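Local atomic coordinates of UV damage endonuclease (Sulfolobus acidocaldarius, PDB entry 3TC3), a protein that probably acts as a metal-dependent endonuclease in DNA repair, cutting DNA at ultraviolet-induced and other lesions. Residues R241-Y252 with V280-E288. Numbering follows the deposited sequence.
Sequences RRTWKDRPMIDY and VDEVDIMLE. With MN (manganese (II) ion), chain C.
Ile250 and Ile285 lie alongside each other on the outer surface of the sheet, pointing the same way, with Ile250 CG1 3.9 Å from Ile285 CG1. Ile250 holds CG1 between its backbone N and carbonyl carbon (chi1 62°), which carries CD1 toward CG2 of Val283. Farther along the strands, Ile285 CG2 packs 3.6 Å from Tyr252 CB, and Leu287 CD2 approaches Tyr252 CD1 obliquely. Helix 270-279 covers this apolar row, Phe276 meeting Ile250 and Phe273 meeting Leu287. Strands 249-252 and 283-287, joined through that helix, form the last beta-alpha-beta crossover of the TIM barrel. Backbone hydrogen bonds of this parallel pair run from Asp284 N to Pro248 O through to Glu288 N to Tyr252 O; the link from Met286 N to Ile250 O is almost straight.

The opposite surface of the strands faces the barrel interior, where Asp251 and Glu288 contribute to the manganese site with Glu195 and Asp220. Glu288 OE1 binds manganese at 2.3 Å, whereas Asp251 OD2 stands farther off, at 2.8 Å, a long and presumably weak bond. The two carboxylates stack with their planes 28° apart, Asp251 OD2 lying 3.3 Å from Glu288 OE2, close for two acceptors; Arg78 forms a salt bridge with each residue, and Gln160 is a further polar partner of Asp251.

At the N-terminal end of the strands, Arg247 spans two acids: NH1 meets Asp284 OD1 at 2.9 Å on the syn side, while NE reaches Glu282 OE2 from above the carboxylate plane, and Asp284 OD2 forms further salt bridges with Arg23 and Arg117. At the partly exposed rim, the bend in the Arg241 chain at chi3 (-63°) turns its guanidinium edge to two backbone carbonyls, NH1 donating to Glu282 O at 2.8 Å and NH2 to Asp281 O at 2.9 Å.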
ATOM      1  N   ARG A 241       3.256 -11.959  11.453  1.00 17.04           N
ATOM      2  CA  ARG A 241       4.714 -11.629  11.600  1.00 17.71           C
ATOM      3  C   ARG A 241       5.705 -12.640  10.999  1.00 19.52           C
ATOM      4  O   ARG A 241       6.738 -12.266  10.436  1.00 20.72           O
ATOM      5  CB  ARG A 241       5.073 -11.361  13.103  1.00 19.09           C
ATOM      6  CG  ARG A 241       6.473 -10.908  13.389  1.00 20.46           C
ATOM      7  CD  ARG A 241       6.682 -10.815  14.952  1.00 21.49           C
ATOM      8  NE  ARG A 241       5.776  -9.803  15.522  1.00 23.16           N
ATOM      9  CZ  ARG A 241       5.914  -8.471  15.421  1.00 22.29           C
ATOM     10  NH1 ARG A 241       6.905  -7.917  14.705  1.00 22.13           N
ATOM     11  NH2 ARG A 241       4.987  -7.713  15.991  1.00 23.26           N
ATOM     12  N   ARG A 242       5.400 -13.920  11.140  1.00 17.78           N
ATOM     13  CA  ARG A 242       6.260 -14.995  10.655  1.00 21.17           C
ATOM     14  C   ARG A 242       6.323 -15.035   9.096  1.00 18.74           C
ATOM     15  O   ARG A 242       7.169 -15.717   8.534  1.00 20.93           O
ATOM     16  CB  ARG A 242       5.771 -16.300  11.270  1.00 24.16           C
ATOM     17  CG  ARG A 242       5.748 -16.133  12.764  1.00 27.38           C
ATOM     18  CD  ARG A 242       5.711 -17.472  13.509  1.00 35.56           C
ATOM     19  NE  ARG A 242       4.884 -18.506  12.866  1.00 41.15           N
ATOM     20  CZ  ARG A 242       3.739 -18.990  13.368  1.00 47.98           C
ATOM     21  NH1 ARG A 242       3.262 -18.553  14.539  1.00 48.27           N
ATOM     22  NH2 ARG A 242       3.060 -19.913  12.683  1.00 49.81           N
ATOM     23  N   THR A 243       5.436 -14.294   8.408  1.00 17.64           N
ATOM     24  CA  THR A 243       5.474 -14.251   6.954  1.00 15.48           C
ATOM     25  C   THR A 243       6.376 -13.177   6.416  1.00 15.00           C
ATOM     26  O   THR A 243       6.579 -13.131   5.222  1.00 15.97           O
ATOM     27  CB  THR A 243       4.105 -14.105   6.303  1.00 14.69           C
ATOM     28  OG1 THR A 243       3.605 -12.781   6.565  1.00 15.12           O
ATOM     29  CG2 THR A 243       3.088 -15.130   6.914  1.00 14.80           C
ATOM     30  N   TRP A 244       6.967 -12.378   7.321  1.00 13.94           N
ATOM     31  CA  TRP A 244       7.887 -11.297   6.890  1.00 14.46           C
ATOM     32  C   TRP A 244       9.300 -11.659   7.222  1.00 17.67           C
ATOM     33  O   TRP A 244       9.569 -12.128   8.318  1.00 21.71           O
ATOM     34  CB  TRP A 244       7.526  -9.965   7.572  1.00 13.69           C
ATOM     35  CG  TRP A 244       6.218  -9.455   7.124  1.00 12.68           C
ATOM     36  CD1 TRP A 244       4.983  -9.876   7.567  1.00 11.69           C
ATOM     37  CD2 TRP A 244       5.976  -8.310   6.276  1.00 12.30           C
ATOM     38  NE1 TRP A 244       3.963  -9.112   6.954  1.00 11.88           N
ATOM     39  CE2 TRP A 244       4.509  -8.167   6.181  1.00 11.29           C
ATOM     40  CE3 TRP A 244       6.772  -7.461   5.537  1.00 12.65           C
ATOM     41  CZ2 TRP A 244       3.889  -7.219   5.358  1.00 11.36           C
ATOM     42  CZ3 TRP A 244       6.131  -6.477   4.754  1.00 12.46           C
ATOM     43  CH2 TRP A 244       4.727  -6.383   4.665  1.00 12.33           C
ATOM     44  N   LYS A 245      10.207 -11.256   6.366  1.00 19.99           N
ATOM     45  CA  LYS A 245      11.618 -11.451   6.747  1.00 24.99           C
ATOM     46  C   LYS A 245      12.089 -10.229   7.549  1.00 29.02           C
ATOM     47  O   LYS A 245      12.933 -10.332   8.435  1.00 32.70           O
ATOM     48  CB  LYS A 245      12.474 -11.741   5.501  1.00 29.67           C
ATOM     49  CG  LYS A 245      12.523 -13.263   5.268  1.00 37.48           C
ATOM     50  CD  LYS A 245      13.169 -13.658   3.960  1.00 43.08           C
ATOM     51  CE  LYS A 245      12.801 -15.109   3.627  1.00 48.50           C
ATOM     52  NZ  LYS A 245      11.443 -15.079   2.986  1.00 50.65           N
ATOM     53  N   ASP A 246      11.467  -9.073   7.256  1.00 28.12           N
ATOM     54  CA  ASP A 246      11.792  -7.809   7.938  1.00 31.08           C
ATOM     55  C   ASP A 246      10.604  -7.390   8.847  1.00 27.92           C
ATOM     56  O   ASP A 246       9.742  -8.201   9.169  1.00 26.73           O
ATOM     57  CB  ASP A 246      12.179  -6.709   6.908  1.00 34.71           C
ATOM     58  CG  ASP A 246      11.222  -6.630   5.720  1.00 39.08           C
ATOM     59  OD1 ASP A 246      10.198  -7.337   5.718  1.00 36.64           O
ATOM     60  OD2 ASP A 246      11.478  -5.869   4.752  1.00 49.27           O
ATOM     61  N   ARG A 247      10.543  -6.134   9.280  1.00 24.46           N
ATOM     62  CA  ARG A 247       9.468  -5.744  10.104  1.00 22.26           C
ATOM     63  C   ARG A 247       8.119  -5.778   9.308  1.00 18.14           C
ATOM     64  O   ARG A 247       8.012  -5.255   8.206  1.00 17.89           O
ATOM     65  CB  ARG A 247       9.744  -4.330  10.586  1.00 24.42           C
ATOM     66  CG  ARG A 247       8.771  -3.866  11.580  1.00 27.25           C
ATOM     67  CD  ARG A 247       8.979  -2.418  11.870  1.00 27.97           C
ATOM     68  NE  ARG A 247      10.136  -2.228  12.708  1.00 30.73           N
ATOM     69  CZ  ARG A 247      10.522  -1.051  13.154  1.00 28.66           C
ATOM     70  NH1 ARG A 247       9.852   0.060  12.843  1.00 27.94           N
ATOM     71  NH2 ARG A 247      11.572  -0.998  13.929  1.00 31.47           N
ATOM     72  N   PRO A 248       7.071  -6.322   9.914  1.00 15.16           N
ATOM     73  CA  PRO A 248       5.762  -6.290   9.202  1.00 14.78           C
ATOM     74  C   PRO A 248       5.192  -4.945   8.991  1.00 14.04           C
ATOM     75  O   PRO A 248       5.469  -3.995   9.766  1.00 13.49           O
ATOM     76  CB  PRO A 248       4.847  -7.080  10.068  1.00 15.74           C
ATOM     77  CG  PRO A 248       5.677  -7.699  11.105  1.00 17.72           C
ATOM     78  CD  PRO A 248       6.987  -6.996  11.220  1.00 17.75           C
ATOM     79  N   MET A 249       4.371  -4.820   7.941  1.00 14.09           N
ATOM     80  CA  MET A 249       3.492  -3.676   7.790  1.00 14.29           C
ATOM     81  C   MET A 249       2.151  -4.050   8.188  1.00 14.25           C
ATOM     82  O   MET A 249       1.700  -5.156   7.870  1.00 16.28           O
ATOM     83  CB  MET A 249       3.449  -3.253   6.359  1.00 13.64           C
ATOM     84  CG  MET A 249       4.784  -2.846   5.743  1.00 14.45           C
ATOM     85  SD  MET A 249       4.631  -2.490   3.944  1.00 15.93           S
ATOM     86  CE  MET A 249       6.251  -1.983   3.568  1.00 16.04           C
ATOM     87  N   ILE A 250       1.418  -3.151   8.871  1.00 12.82           N
ATOM     88  CA  ILE A 250       0.006  -3.357   9.131  1.00 12.79           C
ATOM     89  C   ILE A 250      -0.789  -2.162   8.623  1.00 11.84           C
ATOM     90  O   ILE A 250      -0.280  -1.019   8.575  1.00 11.91           O
ATOM     91  CB  ILE A 250      -0.361  -3.641  10.578  1.00 15.79           C
ATOM     92  CG1 ILE A 250      -0.025  -2.542  11.485  1.00 19.74           C
ATOM     93  CG2 ILE A 250       0.451  -4.880  11.116  1.00 18.08           C
ATOM     94  CD1 ILE A 250      -0.288  -2.918  12.983  1.00 24.52           C
ATOM     95  N   ASP A 251      -2.020  -2.396   8.215  1.00 11.50           N
ATOM     96  CA  ASP A 251      -2.970  -1.317   7.827  1.00 12.47           C
ATOM     97  C   ASP A 251      -3.942  -1.046   8.944  1.00 12.35           C
ATOM     98  O   ASP A 251      -4.663  -1.992   9.381  1.00 13.68           O
ATOM     99  CB  ASP A 251      -3.771  -1.672   6.595  1.00 14.99           C
ATOM    100  CG  ASP A 251      -2.970  -1.611   5.279  1.00 17.59           C
ATOM    101  OD1 ASP A 251      -1.972  -0.946   5.168  1.00 17.99           O
ATOM    102  OD2 ASP A 251      -3.472  -2.165   4.290  1.00 23.42           O
ATOM    103  N   TYR A 252      -3.926   0.168   9.497  1.00 10.86           N
ATOM    104  CA  TYR A 252      -4.783   0.506  10.619  1.00 10.78           C
ATOM    105  C   TYR A 252      -5.944   1.352  10.108  1.00 11.31           C
ATOM    106  O   TYR A 252      -5.761   2.421   9.517  1.00 11.59           O
ATOM    107  CB  TYR A 252      -4.009   1.280  11.716  1.00 10.90           C
ATOM    108  CG  TYR A 252      -4.968   1.705  12.835  1.00 11.90           C
ATOM    109  CD1 TYR A 252      -5.665   2.959  12.798  1.00 11.45           C
ATOM    110  CD2 TYR A 252      -5.181   0.882  13.940  1.00 11.04           C
ATOM    111  CE1 TYR A 252      -6.525   3.341  13.805  1.00 11.40           C
ATOM    112  CE2 TYR A 252      -5.950   1.261  14.965  1.00 11.46           C
ATOM    113  CZ  TYR A 252      -6.702   2.461  14.903  1.00 12.18           C
ATOM    114  OH  TYR A 252      -7.511   2.761  15.954  1.00 13.93           O
ATOM    115  N   VAL A 280       0.653  -4.088  20.601  1.00 32.77           N
ATOM    116  CA  VAL A 280       1.504  -4.380  19.453  1.00 30.26           C
ATOM    117  C   VAL A 280       2.900  -3.680  19.576  1.00 29.15           C
ATOM    118  O   VAL A 280       3.059  -2.618  20.236  1.00 27.58           O
ATOM    119  CB  VAL A 280       0.686  -3.957  18.161  1.00 35.04           C
ATOM    120  CG1 VAL A 280       1.493  -3.965  16.967  1.00 39.85           C
ATOM    121  CG2 VAL A 280      -0.528  -4.866  17.987  1.00 36.15           C
ATOM    122  N   ASP A 281       3.929  -4.216  18.925  1.00 25.56           N
ATOM    123  CA  ASP A 281       5.191  -3.488  18.749  1.00 25.41           C
ATOM    124  C   ASP A 281       5.946  -4.030  17.574  1.00 21.88           C
ATOM    125  O   ASP A 281       5.548  -5.056  16.987  1.00 22.53           O
ATOM    126  CB  ASP A 281       6.080  -3.455  20.029  1.00 27.25           C
ATOM    127  CG  ASP A 281       7.084  -2.259  20.073  1.00 30.16           C
ATOM    128  OD1 ASP A 281       7.309  -1.463  19.106  1.00 30.69           O
ATOM    129  OD2 ASP A 281       7.679  -2.054  21.180  1.00 38.42           O
ATOM    130  N   GLU A 282       6.958  -3.289  17.152  1.00 20.82           N
ATOM    131  CA  GLU A 282       7.854  -3.776  16.122  1.00 22.67           C
ATOM    132  C   GLU A 282       7.081  -4.020  14.810  1.00 21.10           C
ATOM    133  O   GLU A 282       7.116  -5.115  14.230  1.00 20.96           O
ATOM    134  CB  GLU A 282       8.608  -5.062  16.618  1.00 26.42           C
ATOM    135  CG  GLU A 282       9.448  -5.709  15.565  1.00 35.29           C
ATOM    136  CD  GLU A 282      10.879  -5.186  15.494  1.00 42.11           C
ATOM    137  OE1 GLU A 282      11.618  -5.271  16.515  1.00 47.50           O
ATOM    138  OE2 GLU A 282      11.280  -4.739  14.378  1.00 44.77           O
ATOM    139  N   VAL A 283       6.335  -2.993  14.392  1.00 18.50           N
ATOM    140  CA  VAL A 283       5.487  -3.053  13.166  1.00 17.98           C
ATOM    141  C   VAL A 283       5.400  -1.657  12.616  1.00 15.72           C
ATOM    142  O   VAL A 283       5.491  -0.657  13.375  1.00 19.06           O
ATOM    143  CB  VAL A 283       4.058  -3.527  13.396  1.00 20.11           C
ATOM    144  CG1 VAL A 283       3.918  -4.931  13.879  1.00 22.57           C
ATOM    145  CG2 VAL A 283       3.288  -2.599  14.399  1.00 20.22           C
ATOM    146  N   ASP A 284       5.345  -1.505  11.295  1.00 15.24           N
ATOM    147  CA  ASP A 284       5.098  -0.188  10.643  1.00 14.02           C
ATOM    148  C   ASP A 284       3.617  -0.060  10.326  1.00 13.23           C
ATOM    149  O   ASP A 284       3.078  -0.975   9.775  1.00 12.09           O
ATOM    150  CB  ASP A 284       5.976  -0.123   9.406  1.00 15.21           C
ATOM    151  CG  ASP A 284       7.476  -0.004   9.800  1.00 18.20           C
ATOM    152  OD1 ASP A 284       7.747   0.463  10.936  1.00 19.78           O
ATOM    153  OD2 ASP A 284       8.249  -0.375   8.931  1.00 22.42           O
ATOM    154  N   ILE A 285       3.010   1.008  10.810  1.00 12.48           N
ATOM    155  CA  ILE A 285       1.548   1.166  10.807  1.00 12.08           C
ATOM    156  C   ILE A 285       1.113   2.188   9.729  1.00 11.36           C
ATOM    157  O   ILE A 285       1.484   3.374   9.813  1.00 11.29           O
ATOM    158  CB  ILE A 285       1.044   1.656  12.141  1.00 14.63           C
ATOM    159  CG1 ILE A 285       1.352   0.679  13.251  1.00 17.15           C
ATOM    160  CG2 ILE A 285      -0.491   1.823  12.132  1.00 15.34           C
ATOM    161  CD1 ILE A 285       1.065   1.315  14.703  1.00 19.50           C
ATOM    162  N   MET A 286       0.347   1.721   8.736  1.00 10.46           N
ATOM    163  CA  MET A 286      -0.166   2.647   7.704  1.00  9.67           C
ATOM    164  C   MET A 286      -1.565   3.054   8.035  1.00 10.04           C
ATOM    165  O   MET A 286      -2.470   2.175   8.187  1.00 10.59           O
ATOM    166  CB  MET A 286      -0.226   1.894   6.368  1.00 10.48           C
ATOM    167  CG  MET A 286      -0.712   2.803   5.173  1.00  8.89           C
ATOM    168  SD  MET A 286       0.225   4.331   4.950  1.00 10.68           S
ATOM    169  CE  MET A 286       1.861   3.646   4.644  1.00 10.50           C
ATOM    170  N   LEU A 287      -1.807   4.330   8.304  1.00 10.13           N
ATOM    171  CA  LEU A 287      -3.173   4.804   8.630  1.00 10.19           C
ATOM    172  C   LEU A 287      -4.069   4.995   7.475  1.00 10.78           C
ATOM    173  O   LEU A 287      -3.708   5.737   6.533  1.00 14.40           O
ATOM    174  CB  LEU A 287      -3.110   6.142   9.410  1.00 11.98           C
ATOM    175  CG  LEU A 287      -2.151   6.082  10.579  1.00 11.09           C
ATOM    176  CD1 LEU A 287      -2.033   7.509  11.201  1.00 13.73           C
ATOM    177  CD2 LEU A 287      -2.664   5.110  11.708  1.00 13.31           C
ATOM    178  N   GLU A 288      -5.135   4.239   7.397  1.00 10.05           N
ATOM    179  CA  GLU A 288      -6.050   4.373   6.239  1.00 10.67           C
ATOM    180  C   GLU A 288      -7.337   5.036   6.725  1.00 11.66           C
ATOM    181  O   GLU A 288      -8.331   4.371   7.192  1.00 13.24           O
ATOM    182  CB  GLU A 288      -6.411   2.955   5.740  1.00 11.89           C
ATOM    183  CG  GLU A 288      -5.220   2.238   5.141  1.00 15.20           C
ATOM    184  CD  GLU A 288      -5.609   0.953   4.437  1.00 20.78           C
ATOM    185  OE1 GLU A 288      -6.446   0.203   5.020  1.00 26.26           O
ATOM    186  OE2 GLU A 288      -5.009   0.653   3.409  1.00 22.65           O
TER
HETATM  187 MN    MN C 290      -6.250  -1.972   4.350  1.00 45.06          MN
HETATM  188  O   HOH W   1      -5.742  -1.383   2.091  1.00 26.75           O